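Local coordinates for protein transaminase (Bacillus megaterium, PDB 5G0A) that probably transfers amino groups between amines and carbonyl compounds with S-selectivity, using bound pyridoxal-5'-phosphate, as class-III aminotransferases do, at residues Val142-Asp147 with Pro193-Phe198; Pro247-Ile252 with Gln285-Gln290. All coordinates share one frame; numbering follows the deposited sequence.

Contact 1: Val142-Asp147 with Pro193-Phe198; sequences VTREHD and PSPNMF
Arg144 lays its aliphatic stem against the backbone of Pro193 and its guanidinium end against the ring of Pro195. CG rests 3.4 Å from Pro193 O. Past CG the chain bends at chi2 (89°) and again at chi3 (47°), which carries NH1 over to Pro195. There NH1 passes 3.4 Å from Pro195 CG, with the two side chains nearly perpendicular. The same fold of the chain turns NE back to its own segment: the type II turn Arg144-Asp147 delivers the carboxylate, and NE meets Asp147 OD2 on its syn side at 2.8 Å, almost straight (174°). OD2 lies in the guanidinium plane, whereas NE stands somewhat out of the carboxylate plane. A weak second bond runs from NH2 to OD1. His149, a residue of the cofactor pocket, also bonds OD2, consistent with a second-shell place for the ion pair next to that pocket.

Glu145 reaches across with an extended chain, its OE1 lying 3.4 Å from both SD and CE of Met197, while its CG covers one face of the His146 ring. Ser194 CB also packs 3.4 Å from Glu145 O, and Ser194 N is buried here without a partner.

The contact lies just past the C-terminal ends of the parallel neighbours 140-144 and 189-192, beside strand 231-236; helix 214-226 borders Pro193, and Tyr218 of the second subunit packs on Pro193 and Met197.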
loop_
_atom_site.group_PDB
_atom_site.type_symbol
_atom_site.label_atom_id
_atom_site.label_comp_id
_atom_site.label_asym_id
_atom_site.label_seq_id
_atom_site.Cartn_x
_atom_site.Cartn_y
_atom_site.Cartn_z
ATOM N N VAL B 142 6.046 -10.633 -9.872
ATOM C CA VAL B 142 7.496 -10.664 -9.700
ATOM C C VAL B 142 8.143 -10.066 -10.938
ATOM O O VAL B 142 7.880 -10.516 -12.072
ATOM C CB VAL B 142 7.986 -12.122 -9.526
ATOM C CG1 VAL B 142 9.505 -12.158 -9.395
ATOM C CG2 VAL B 142 7.310 -12.757 -8.326
ATOM N N THR B 143 8.981 -9.058 -10.698
ATOM C CA THR B 143 9.809 -8.456 -11.737
ATOM C C THR B 143 11.296 -8.679 -11.398
ATOM O O THR B 143 11.621 -9.420 -10.449
ATOM C CB THR B 143 9.485 -6.960 -11.844
ATOM O OG1 THR B 143 10.046 -6.438 -13.057
ATOM C CG2 THR B 143 10.023 -6.191 -10.598
ATOM N N ARG B 144 12.204 -8.094 -12.178
ATOM C CA ARG B 144 13.642 -8.224 -11.898
ATOM C C ARG B 144 14.306 -6.866 -11.757
ATOM O O ARG B 144 13.913 -5.906 -12.413
ATOM C CB ARG B 144 14.383 -9.030 -12.991
ATOM C CG ARG B 144 13.929 -10.490 -13.137
ATOM C CD ARG B 144 12.766 -10.655 -14.126
ATOM N NE ARG B 144 13.026 -9.911 -15.370
ATOM C CZ ARG B 144 13.859 -10.304 -16.334
ATOM N NH1 ARG B 144 14.522 -11.465 -16.231
ATOM N NH2 ARG B 144 14.050 -9.531 -17.404
ATOM N N GLU B 145 15.354 -6.814 -10.938
ATOM C CA GLU B 145 16.259 -5.666 -10.897
ATOM C C GLU B 145 16.637 -5.256 -12.329
ATOM O O GLU B 145 16.953 -6.115 -13.146
ATOM C CB GLU B 145 17.537 -5.995 -10.096
ATOM C CG GLU B 145 18.351 -4.733 -9.814
ATOM C CD GLU B 145 19.757 -4.956 -9.270
ATOM O OE1 GLU B 145 20.319 -6.060 -9.422
ATOM O OE2 GLU B 145 20.303 -3.995 -8.686
ATOM N N HIS B 146 16.591 -3.949 -12.587
ATOM C CA HIS B 146 16.912 -3.310 -13.871
ATOM C C HIS B 146 15.890 -3.487 -14.995
ATOM O O HIS B 146 16.137 -3.005 -16.113
ATOM C CB HIS B 146 18.309 -3.695 -14.396
ATOM C CG HIS B 146 19.400 -3.593 -13.373
ATOM N ND1 HIS B 146 19.525 -2.523 -12.515
ATOM C CD2 HIS B 146 20.432 -4.423 -13.093
ATOM C CE1 HIS B 146 20.587 -2.702 -11.744
ATOM N NE2 HIS B 146 21.153 -3.845 -12.074
ATOM N N ASP B 147 14.752 -4.131 -14.724
ATOM C CA ASP B 147 13.714 -4.236 -15.753
ATOM C C ASP B 147 13.106 -2.862 -15.979
ATOM O O ASP B 147 12.931 -2.091 -15.036
ATOM C CB ASP B 147 12.573 -5.178 -15.344
ATOM C CG ASP B 147 12.807 -6.616 -15.748
ATOM O OD1 ASP B 147 13.942 -6.971 -16.124
ATOM O OD2 ASP B 147 11.824 -7.392 -15.736
ATOM N N PRO B 193 16.185 -11.215 -8.604
ATOM C CA PRO B 193 17.486 -10.812 -9.159
ATOM C C PRO B 193 17.477 -10.682 -10.682
ATOM O O PRO B 193 16.714 -11.353 -11.371
ATOM C CB PRO B 193 18.448 -11.930 -8.723
ATOM C CG PRO B 193 17.623 -12.981 -8.054
ATOM C CD PRO B 193 16.256 -12.440 -7.779
ATOM N N SER B 194 18.312 -9.800 -11.199
ATOM C CA SER B 194 18.502 -9.749 -12.635
ATOM C C SER B 194 19.159 -11.070 -13.093
ATOM O O SER B 194 19.859 -11.729 -12.304
ATOM C CB SER B 194 19.370 -8.547 -12.999
ATOM O OG SER B 194 20.677 -8.702 -12.511
ATOM N N PRO B 195 18.949 -11.454 -14.361
ATOM C CA PRO B 195 19.598 -12.662 -14.875
ATOM C C PRO B 195 21.126 -12.644 -14.799
ATOM O O PRO B 195 21.744 -13.707 -14.802
ATOM C CB PRO B 195 19.176 -12.680 -16.350
ATOM C CG PRO B 195 17.894 -11.944 -16.376
ATOM C CD PRO B 195 18.064 -10.836 -15.373
ATOM N N ASN B 196 21.723 -11.457 -14.747
ATOM C CA ASN B 196 23.180 -11.305 -14.783
ATOM C C ASN B 196 23.818 -11.060 -13.416
ATOM O O ASN B 196 24.997 -10.712 -13.332
ATOM C CB ASN B 196 23.573 -10.161 -15.727
ATOM C CG ASN B 196 23.596 -10.579 -17.192
ATOM O OD1 ASN B 196 23.421 -11.754 -17.530
ATOM N ND2 ASN B 196 23.829 -9.611 -18.070
ATOM N N MET B 197 23.037 -11.232 -12.355
ATOM C CA MET B 197 23.427 -10.753 -11.026
ATOM C C MET B 197 24.566 -11.540 -10.374
ATOM O O MET B 197 25.415 -10.950 -9.698
ATOM C CB MET B 197 22.208 -10.716 -10.097
ATOM C CG MET B 197 22.361 -9.774 -8.914
ATOM S SD MET B 197 20.776 -9.204 -8.273
ATOM C CE MET B 197 21.331 -8.107 -6.964
ATOM N N PHE B 198 24.578 -12.857 -10.567
ATOM C CA PHE B 198 25.601 -13.714 -9.963
ATOM C C PHE B 198 26.597 -14.260 -10.987
ATOM O O PHE B 198 26.360 -15.307 -11.591
ATOM C CB PHE B 198 24.940 -14.863 -9.206
ATOM C CG PHE B 198 23.873 -14.410 -8.248
ATOM C CD1 PHE B 198 24.213 -13.716 -7.088
ATOM C CD2 PHE B 198 22.528 -14.641 -8.525
ATOM C CE1 PHE B 198 23.228 -13.284 -6.211
ATOM C CE2 PHE B 198 21.538 -14.215 -7.651
ATOM C CZ PHE B 198 21.889 -13.541 -6.492
#

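Contact 2: Pro247-Ile252 with Gln285-Gln290; sequences PPYEYI and QHYGVQ
Tyr287 is the centre of the contact, its ring set beside Tyr249, with Ile252 against one face and CB of its own neighbour His286 against the other. Ile252 comes over its face with the two side chains running roughly at right angles: its CB stands 4.3 Å from the ring centroid and 25° off the normal, a CH-pi contact. CG2 of Ile252, anti to its own backbone N, continues past the ring to Tyr287 CB and to Val289 CG2, 3.7 Å from the latter, so one methyl bridges both residues of the loop.

Tyr249 meets Tyr287 differently. The two side chains slide past each other in opposite directions, with ring planes inclined at 37° and centroids 5.5 Å apart, an oblique pair. Their nearest carbons are Tyr249 CE1 and Tyr287 CD1, at 3.8 Å. The carbonyl of the same turn residue also presses in, Tyr249 O lying 3.5 Å from Tyr287 CD1. At its edge, near the ring plane, Tyr249 CE1 faces His286 O at 3.6 Å. Farther along, the Tyr287 hydroxyl comes to Pro247 CG at 4.0 Å.

Across this interface the cohesion is mainly apolar. Cutting Tyr287 back to an alanine is likely to open a gap next to Ile252 and leave the Tyr249 ring without its aromatic neighbour.

His286 turns its imidazole elsewhere, bonding Thr278 and stacking on Tyr384. The contact ties the N-terminal part of helix 251-262 and the turn before it to the loop that leads into strand 293-296; Trp266 of the intervening strand 265-269 packs against both Ile252 and Val289, and Arg256 of the helix bonds Gln290 O.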
loop_
_atom_site.group_PDB
_atom_site.type_symbol
_atom_site.label_atom_id
_atom_site.label_comp_id
_atom_site.label_asym_id
_atom_site.label_seq_id
_atom_site.Cartn_x
_atom_site.Cartn_y
_atom_site.Cartn_z
ATOM N N PRO B 247 20.625 -12.081 -21.213
ATOM C CA PRO B 247 20.707 -13.134 -20.207
ATOM C C PRO B 247 21.554 -14.319 -20.680
ATOM O O PRO B 247 21.762 -14.480 -21.883
ATOM C CB PRO B 247 19.251 -13.568 -20.061
ATOM C CG PRO B 247 18.659 -13.350 -21.415
ATOM C CD PRO B 247 19.425 -12.219 -22.060
ATOM N N PRO B 248 22.033 -15.153 -19.735
ATOM C CA PRO B 248 22.592 -16.440 -20.126
ATOM C C PRO B 248 21.498 -17.242 -20.806
ATOM O O PRO B 248 20.340 -17.199 -20.369
ATOM C CB PRO B 248 22.958 -17.085 -18.787
ATOM C CG PRO B 248 22.066 -16.422 -17.785
ATOM C CD PRO B 248 21.949 -15.005 -18.269
ATOM N N TYR B 249 21.849 -17.947 -21.875
ATOM C CA TYR B 249 20.863 -18.680 -22.660
ATOM C C TYR B 249 19.831 -19.409 -21.808
ATOM O O TYR B 249 18.675 -19.516 -22.192
ATOM C CB TYR B 249 21.535 -19.702 -23.597
ATOM C CG TYR B 249 20.500 -20.489 -24.355
ATOM C CD1 TYR B 249 19.885 -19.944 -25.479
ATOM C CD2 TYR B 249 20.084 -21.752 -23.916
ATOM C CE1 TYR B 249 18.911 -20.642 -26.167
ATOM C CE2 TYR B 249 19.099 -22.455 -24.594
ATOM C CZ TYR B 249 18.520 -21.892 -25.719
ATOM O OH TYR B 249 17.544 -22.568 -26.413
ATOM N N GLU B 250 20.264 -19.943 -20.666
ATOM C CA GLU B 250 19.440 -20.839 -19.883
ATOM C C GLU B 250 18.368 -20.166 -19.024
ATOM O O GLU B 250 17.436 -20.826 -18.570
ATOM C CB GLU B 250 20.311 -21.691 -18.972
ATOM C CG GLU B 250 20.046 -23.171 -19.141
ATOM C CD GLU B 250 20.127 -23.600 -20.592
ATOM O OE1 GLU B 250 21.200 -23.415 -21.195
ATOM O OE2 GLU B 250 19.114 -24.106 -21.133
ATOM N N TYR B 251 18.537 -18.879 -18.773
ATOM C CA TYR B 251 17.618 -18.148 -17.877
ATOM C C TYR B 251 16.135 -18.265 -18.268
ATOM O O TYR B 251 15.299 -18.675 -17.444
ATOM C CB TYR B 251 18.056 -16.679 -17.747
ATOM C CG TYR B 251 17.128 -15.900 -16.842
ATOM C CD1 TYR B 251 17.313 -15.900 -15.453
ATOM C CD2 TYR B 251 16.032 -15.210 -17.378
ATOM C CE1 TYR B 251 16.440 -15.205 -14.607
ATOM C CE2 TYR B 251 15.158 -14.506 -16.550
ATOM C CZ TYR B 251 15.364 -14.504 -15.181
ATOM O OH TYR B 251 14.492 -13.808 -14.383
ATOM N N ILE B 252 15.806 -17.918 -19.515
ATOM C CA ILE B 252 14.411 -17.925 -19.962
ATOM C C ILE B 252 13.774 -19.328 -19.943
ATOM O O ILE B 252 12.689 -19.507 -19.399
ATOM C CB ILE B 252 14.227 -17.183 -21.329
ATOM C CG1 ILE B 252 14.461 -15.666 -21.151
ATOM C CG2 ILE B 252 12.843 -17.461 -21.921
ATOM C CD1 ILE B 252 13.438 -14.960 -20.228
ATOM N N GLN B 285 11.313 -16.107 -28.828
ATOM C CA GLN B 285 11.456 -17.212 -29.800
ATOM C C GLN B 285 12.877 -17.738 -29.952
ATOM O O GLN B 285 13.088 -18.825 -30.519
ATOM C CB GLN B 285 10.878 -16.824 -31.163
ATOM C CG GLN B 285 9.373 -16.624 -31.084
ATOM C CD GLN B 285 8.758 -16.175 -32.390
ATOM O OE1 GLN B 285 9.271 -15.279 -33.074
ATOM N NE2 GLN B 285 7.655 -16.796 -32.743
ATOM N N HIS B 286 13.850 -16.981 -29.466
ATOM C CA HIS B 286 15.217 -17.506 -29.383
ATOM C C HIS B 286 15.378 -18.649 -28.391
ATOM O O HIS B 286 16.388 -19.361 -28.449
ATOM C CB HIS B 286 16.208 -16.402 -29.045
ATOM C CG HIS B 286 16.361 -15.395 -30.134
ATOM N ND1 HIS B 286 17.227 -15.572 -31.195
ATOM C CD2 HIS B 286 15.728 -14.218 -30.352
ATOM C CE1 HIS B 286 17.143 -14.528 -32.004
ATOM N NE2 HIS B 286 16.230 -13.697 -31.522
ATOM N N TYR B 287 14.389 -18.835 -27.502
ATOM C CA TYR B 287 14.563 -19.714 -26.326
ATOM C C TYR B 287 13.735 -21.003 -26.295
ATOM O O TYR B 287 13.755 -21.732 -25.295
ATOM C CB TYR B 287 14.387 -18.886 -25.024
ATOM C CG TYR B 287 15.354 -17.737 -24.999
ATOM C CD1 TYR B 287 16.692 -17.949 -24.656
ATOM C CD2 TYR B 287 14.968 -16.450 -25.423
ATOM C CE1 TYR B 287 17.606 -16.918 -24.685
ATOM C CE2 TYR B 287 15.881 -15.418 -25.456
ATOM C CZ TYR B 287 17.192 -15.664 -25.086
ATOM O OH TYR B 287 18.104 -14.659 -25.116
ATOM N N GLY B 288 13.002 -21.286 -27.362
ATOM C CA GLY B 288 12.284 -22.570 -27.476
ATOM C C GLY B 288 11.098 -22.739 -26.536
ATOM O O GLY B 288 10.703 -23.867 -26.216
ATOM N N VAL B 289 10.524 -21.612 -26.096
ATOM C CA VAL B 289 9.434 -21.626 -25.132
ATOM C C VAL B 289 8.287 -20.724 -25.567
ATOM O O VAL B 289 8.375 -20.014 -26.571
ATOM C CB VAL B 289 9.895 -21.235 -23.700
ATOM C CG1 VAL B 289 10.743 -22.338 -23.085
ATOM C CG2 VAL B 289 10.644 -19.897 -23.691
ATOM N N GLN B 290 7.189 -20.794 -24.829
ATOM C CA GLN B 290 6.014 -20.000 -25.142
ATOM C C GLN B 290 5.524 -19.406 -23.820
ATOM O O GLN B 290 5.427 -20.122 -22.809
ATOM C CB GLN B 290 4.936 -20.854 -25.821
ATOM C CG GLN B 290 5.326 -21.236 -27.262
ATOM C CD GLN B 290 4.318 -22.113 -27.998
ATOM O OE1 GLN B 290 3.116 -22.053 -27.763
ATOM N NE2 GLN B 290 4.825 -22.928 -28.931
#

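How the contacts relate
Contact 1 is buried and contact 2 only partly so, with Tyr249 exposed to solvent. Contact 1 includes the end of a strand of the seven-stranded sheet, nearer the cofactor than contact 2 and touched by the second subunit; contact 2 packs on that sheet through Trp266, and no other chain touches it. In contact 1 the charged pair lies within 142-147, and only packing spans the two segments, through Arg144 and Glu145 on prolines, serine and methionine; in contact 2 rings and methyls meet. Their centres are 15 Å apart, yet they touch: Tyr251 OH lies 3.0 Å from Arg144 NH1, a probable hydrogen bond, and Pro195 packs against Pro248 and Tyr251.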